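Side-chain contacts in glucosidase 2 subunit beta (Schizosaccharomyces pombe, PDB 4XQM), which is the noncatalytic beta subunit of endoplasmic reticulum glucosidase 2, retaining the catalytic subunit there and recognising mannose-rich N-glycans through its MRH domain: residues 34-37 with 43-46; 21-26 with 37-42. All coordinates share one frame; numbering follows the deposited sequence.

Both contacts lie in the MRH domain, the mannose-binding lectin part of the subunit, and their centres are about 4 Å apart. Strand 31-40 serves both: it pairs with 43-46 in contact 1 and carries Q39 of contact 2 further along. A37 belongs to both. Y46 of contact 1 reaches the turn of contact 2, where Y46 OH lies 2.8 Å from V21 O in a hydrogen bond. The rings also meet, with F36 CZ 3.4 Å from Y23 CD1 in an edge-to-face pair. The bound mannose is elsewhere: residue G34 of contact 1 lies about 12 Å from the sugar. Neither contact includes a residue of the sugar pocket, which contains Y16, Q28, R58 and E77.

Contact 1: residues 34-37 with 43-46; sequences GNFA and VLKY
The edge of the F36 ring points to one face of the Y46 ring. Their centroids are 5.8 Å apart and the planes meet at 72°, a T-shaped stack. F36 CD1 sits above that face, offset toward the rim. Nearer the backbone, F36 CB lies 3.8 Å from Y46 CE2. At the edge of the tyrosine ring, near its plane, G34 O is 3.5 Å from Y46 CD2. F36 also reaches L44, with CE1 3.9 Å from L44 CG. F36 CG is anti to the backbone N (chi1 175°), which carries the ring along the sheet face toward L44. The backbones set this up. F36 and Y46 form an antiparallel non-hydrogen-bonded pair, so both side chains leave the same face. A37 N donates to K45 O at 2.8 Å. Y46 CA makes a CA-H...O contact of 3.2 Å with N35 O. A37 and S38 both face K45, a classic beta bulge. Y46 OH is held further out by V21 O. The two strands form the 31-40/43-48 hairpin of the MRH beta sheet. Strand 25-28 flanks it next to 31-40, and strand 59-66 lies beyond 43-48, where V62 touches Y46 and V64 touches L44.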
loop_
_atom_site.group_PDB
_atom_site.type_symbol
_atom_site.label_atom_id
_atom_site.label_comp_id
_atom_site.label_asym_id
_atom_site.label_seq_id
_atom_site.Cartn_x
_atom_site.Cartn_y
_atom_site.Cartn_z
ATOM N N GLY A 34 -4.284 0.637 -6.351
ATOM C CA GLY A 34 -3.536 1.682 -7.013
ATOM C C GLY A 34 -2.207 1.203 -7.552
ATOM O O GLY A 34 -1.665 0.199 -7.079
ATOM N N ASN A 35 -1.696 1.935 -8.535
ATOM C CA ASN A 35 -0.375 1.712 -9.093
ATOM C C ASN A 35 0.561 2.779 -8.570
ATOM O O ASN A 35 0.143 3.913 -8.334
ATOM C CB ASN A 35 -0.458 1.771 -10.618
ATOM C CG ASN A 35 -1.650 1.003 -11.157
ATOM O OD1 ASN A 35 -1.927 -0.114 -10.715
ATOM N ND2 ASN A 35 -2.372 1.599 -12.103
ATOM N N PHE A 36 1.835 2.438 -8.389
ATOM C CA PHE A 36 2.761 3.394 -7.810
ATOM C C PHE A 36 2.903 4.646 -8.667
ATOM O O PHE A 36 3.227 4.553 -9.857
ATOM C CB PHE A 36 4.151 2.781 -7.602
ATOM C CG PHE A 36 5.166 3.781 -7.107
ATOM C CD1 PHE A 36 5.141 4.216 -5.786
ATOM C CD2 PHE A 36 6.124 4.319 -7.963
ATOM C CE1 PHE A 36 6.059 5.148 -5.321
ATOM C CE2 PHE A 36 7.043 5.250 -7.498
ATOM C CZ PHE A 36 7.008 5.668 -6.174
ATOM N N ALA A 37 2.705 5.808 -8.047
ATOM C CA ALA A 37 2.713 7.081 -8.762
ATOM C C ALA A 37 3.868 7.998 -8.368
ATOM O O ALA A 37 4.549 8.553 -9.236
ATOM C CB ALA A 37 1.377 7.796 -8.565
ATOM N N VAL A 43 6.677 8.319 2.249
ATOM C CA VAL A 43 5.292 8.157 1.826
ATOM C C VAL A 43 5.174 7.815 0.342
ATOM O O VAL A 43 5.544 8.615 -0.527
ATOM C CB VAL A 43 4.488 9.420 2.165
ATOM C CG1 VAL A 43 3.061 9.280 1.677
ATOM C CG2 VAL A 43 4.537 9.673 3.668
ATOM N N LEU A 44 4.648 6.624 0.058
ATOM C CA LEU A 44 4.476 6.159 -1.321
ATOM C C LEU A 44 3.010 6.290 -1.726
ATOM O O LEU A 44 2.126 5.697 -1.082
ATOM C CB LEU A 44 4.912 4.700 -1.461
ATOM C CG LEU A 44 6.409 4.363 -1.484
ATOM C CD1 LEU A 44 7.089 4.586 -0.129
ATOM C CD2 LEU A 44 6.615 2.927 -1.979
ATOM N N LYS A 45 2.744 7.047 -2.791
ATOM C CA LYS A 45 1.377 7.210 -3.265
ATOM C C LYS A 45 1.086 6.249 -4.402
ATOM O O LYS A 45 1.799 6.231 -5.414
ATOM C CB LYS A 45 1.115 8.655 -3.716
ATOM C CG LYS A 45 1.201 9.662 -2.580
ATOM C CD LYS A 45 0.851 11.072 -3.061
ATOM C CE LYS A 45 0.853 12.063 -1.907
ATOM N NZ LYS A 45 0.066 13.277 -2.254
ATOM N N TYR A 46 0.024 5.466 -4.233
ATOM C CA TYR A 46 -0.461 4.567 -5.271
ATOM C C TYR A 46 -1.810 5.109 -5.752
ATOM O O TYR A 46 -2.669 5.455 -4.939
ATOM C CB TYR A 46 -0.634 3.144 -4.715
ATOM C CG TYR A 46 0.656 2.413 -4.413
ATOM C CD1 TYR A 46 1.394 2.693 -3.259
ATOM C CD2 TYR A 46 1.129 1.428 -5.272
ATOM C CE1 TYR A 46 2.582 2.011 -2.985
ATOM C CE2 TYR A 46 2.305 0.740 -5.004
ATOM C CZ TYR A 46 3.023 1.035 -3.864
ATOM O OH TYR A 46 4.191 0.343 -3.619
#

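Contact 2: residues 21-26 with 37-42; sequences VFYENV and ASQEGN
Y23 sits in the type II beta turn V21-E24, closed by E24 N to V21 O at 3.1 Å, and Q39 lies near the end of strand 31-40. These two side chains make the contact. Y23 OH donates to Q39 OE1 at 2.7 Å. The amide oxygen lies at the edge of the tyrosine ring, in its plane, and is 3.2 Å from Y23 CE1. The hydroxyl comes in the carbonyl plane, on a lone pair, with a C=O...donor angle of 138°. Ring and amide planes are turned 37° from each other. The turn links strands 16-21 and 25-28 of the MRH sheet, and at its end E24 and N25 both face V21, a classic beta bulge. The bond joins this connection to the C-terminal end of strand 31-40, the neighbour of 25-28. Q39 spans the distance with an extended chain, CG anti to its own N (chi1 -180°). The amide nitrogen is also used: Q39 NE2 donates to G41 O at 2.8 Å, with that oxygen tilted from the amide plane. Bonds at both OE1 and NE2 fix the rotation of the amide. G41 belongs to the loop leading to strand 43-48. On the turn side, Y23 touches Y1, I4 and K5 of the N-terminal segment.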
loop_
_atom_site.group_PDB
_atom_site.type_symbol
_atom_site.label_atom_id
_atom_site.label_comp_id
_atom_site.label_asym_id
_atom_site.label_seq_id
_atom_site.Cartn_x
_atom_site.Cartn_y
_atom_site.Cartn_z
ATOM N N VAL A 21 3.110 -4.188 -3.003
ATOM C CA VAL A 21 4.347 -4.435 -3.730
ATOM C C VAL A 21 5.044 -3.095 -3.969
ATOM O O VAL A 21 4.527 -2.227 -4.685
ATOM C CB VAL A 21 4.089 -5.149 -5.056
ATOM C CG1 VAL A 21 5.418 -5.555 -5.674
ATOM C CG2 VAL A 21 3.249 -6.377 -4.824
ATOM N N PHE A 22 6.215 -2.915 -3.364
ATOM C CA PHE A 22 6.896 -1.616 -3.448
ATOM C C PHE A 22 7.161 -1.205 -4.901
ATOM O O PHE A 22 7.685 -1.994 -5.692
ATOM C CB PHE A 22 8.207 -1.614 -2.648
ATOM C CG PHE A 22 8.024 -1.708 -1.147
ATOM C CD1 PHE A 22 6.894 -1.186 -0.520
ATOM C CD2 PHE A 22 9.008 -2.306 -0.361
ATOM C CE1 PHE A 22 6.749 -1.271 0.879
ATOM C CE2 PHE A 22 8.869 -2.397 1.018
ATOM C CZ PHE A 22 7.745 -1.884 1.640
ATOM N N TYR A 23 6.755 0.023 -5.241
ATOM C CA TYR A 23 6.997 0.624 -6.555
ATOM C C TYR A 23 6.266 -0.073 -7.696
ATOM O O TYR A 23 6.561 0.164 -8.871
ATOM C CB TYR A 23 8.499 0.705 -6.856
ATOM C CG TYR A 23 9.270 1.582 -5.898
ATOM C CD1 TYR A 23 8.745 2.788 -5.447
ATOM C CD2 TYR A 23 10.515 1.197 -5.424
ATOM C CE1 TYR A 23 9.461 3.596 -4.563
ATOM C CE2 TYR A 23 11.229 1.990 -4.557
ATOM C CZ TYR A 23 10.709 3.182 -4.124
ATOM O OH TYR A 23 11.432 3.958 -3.246
ATOM N N GLU A 24 5.294 -0.911 -7.354
ATOM C CA GLU A 24 4.465 -1.547 -8.367
ATOM C C GLU A 24 2.984 -1.276 -8.091
ATOM O O GLU A 24 2.412 -0.328 -8.640
ATOM C CB GLU A 24 4.811 -3.042 -8.495
ATOM C CG GLU A 24 6.238 -3.211 -9.053
ATOM C CD GLU A 24 6.677 -4.650 -9.265
ATOM O OE1 GLU A 24 5.881 -5.589 -9.020
ATOM O OE2 GLU A 24 7.846 -4.849 -9.690
ATOM N N ASN A 25 2.365 -2.078 -7.238
ATOM C CA ASN A 25 0.935 -1.901 -6.987
ATOM C C ASN A 25 0.495 -2.365 -5.609
ATOM O O ASN A 25 1.252 -3.028 -4.896
ATOM C CB ASN A 25 0.116 -2.610 -8.073
ATOM C CG ASN A 25 0.750 -3.904 -8.515
ATOM O OD1 ASN A 25 1.321 -4.639 -7.706
ATOM N ND2 ASN A 25 0.670 -4.190 -9.812
ATOM N N VAL A 26 -0.733 -1.997 -5.244
ATOM C CA VAL A 26 -1.355 -2.460 -4.008
ATOM C C VAL A 26 -2.685 -3.109 -4.342
ATOM O O VAL A 26 -3.442 -2.569 -5.153
ATOM C CB VAL A 26 -1.618 -1.292 -3.044
ATOM C CG1 VAL A 26 -2.295 -1.792 -1.785
ATOM C CG2 VAL A 26 -0.301 -0.592 -2.697
ATOM N N ALA A 37 2.705 5.808 -8.047
ATOM C CA ALA A 37 2.713 7.081 -8.762
ATOM C C ALA A 37 3.868 7.998 -8.368
ATOM O O ALA A 37 4.549 8.553 -9.236
ATOM C CB ALA A 37 1.377 7.796 -8.565
ATOM N N SER A 38 4.074 8.181 -7.064
ATOM C CA SER A 38 5.095 9.105 -6.575
ATOM C C SER A 38 5.510 8.786 -5.142
ATOM O O SER A 38 4.825 8.038 -4.432
ATOM C CB SER A 38 4.577 10.543 -6.636
ATOM O OG SER A 38 3.449 10.695 -5.786
ATOM N N GLN A 39 6.631 9.362 -4.719
ATOM C CA GLN A 39 7.077 9.198 -3.338
ATOM C C GLN A 39 7.607 10.510 -2.796
ATOM O O GLN A 39 8.345 11.225 -3.481
ATOM C CB GLN A 39 8.149 8.110 -3.221
ATOM C CG GLN A 39 8.638 7.899 -1.790
ATOM C CD GLN A 39 9.655 6.787 -1.686
ATOM O OE1 GLN A 39 9.936 6.104 -2.671
ATOM N NE2 GLN A 39 10.206 6.590 -0.489
ATOM N N GLU A 40 7.197 10.835 -1.574
ATOM C CA GLU A 40 7.725 11.987 -0.861
ATOM C C GLU A 40 8.131 11.491 0.519
ATOM O O GLU A 40 7.279 11.044 1.300
ATOM C CB GLU A 40 6.669 13.093 -0.740
ATOM C CG GLU A 40 7.171 14.331 -0.003
ATOM C CD GLU A 40 6.083 15.034 0.803
ATOM O OE1 GLU A 40 4.920 15.091 0.336
ATOM O OE2 GLU A 40 6.395 15.527 1.913
ATOM N N GLY A 41 9.425 11.550 0.819
ATOM C CA GLY A 41 9.912 10.995 2.071
ATOM C C GLY A 41 9.603 9.507 2.190
ATOM O O GLY A 41 9.903 8.725 1.275
ATOM N N ASN A 42 8.999 9.117 3.315
ATOM C CA ASN A 42 8.626 7.720 3.557
ATOM C C ASN A 42 7.265 7.382 2.979
ATOM O O ASN A 42 6.748 6.285 3.199
ATOM C CB ASN A 42 8.559 7.452 5.061
ATOM C CG ASN A 42 9.881 7.666 5.739
ATOM O OD1 ASN A 42 10.933 7.465 5.129
ATOM N ND2 ASN A 42 9.846 8.080 7.005
#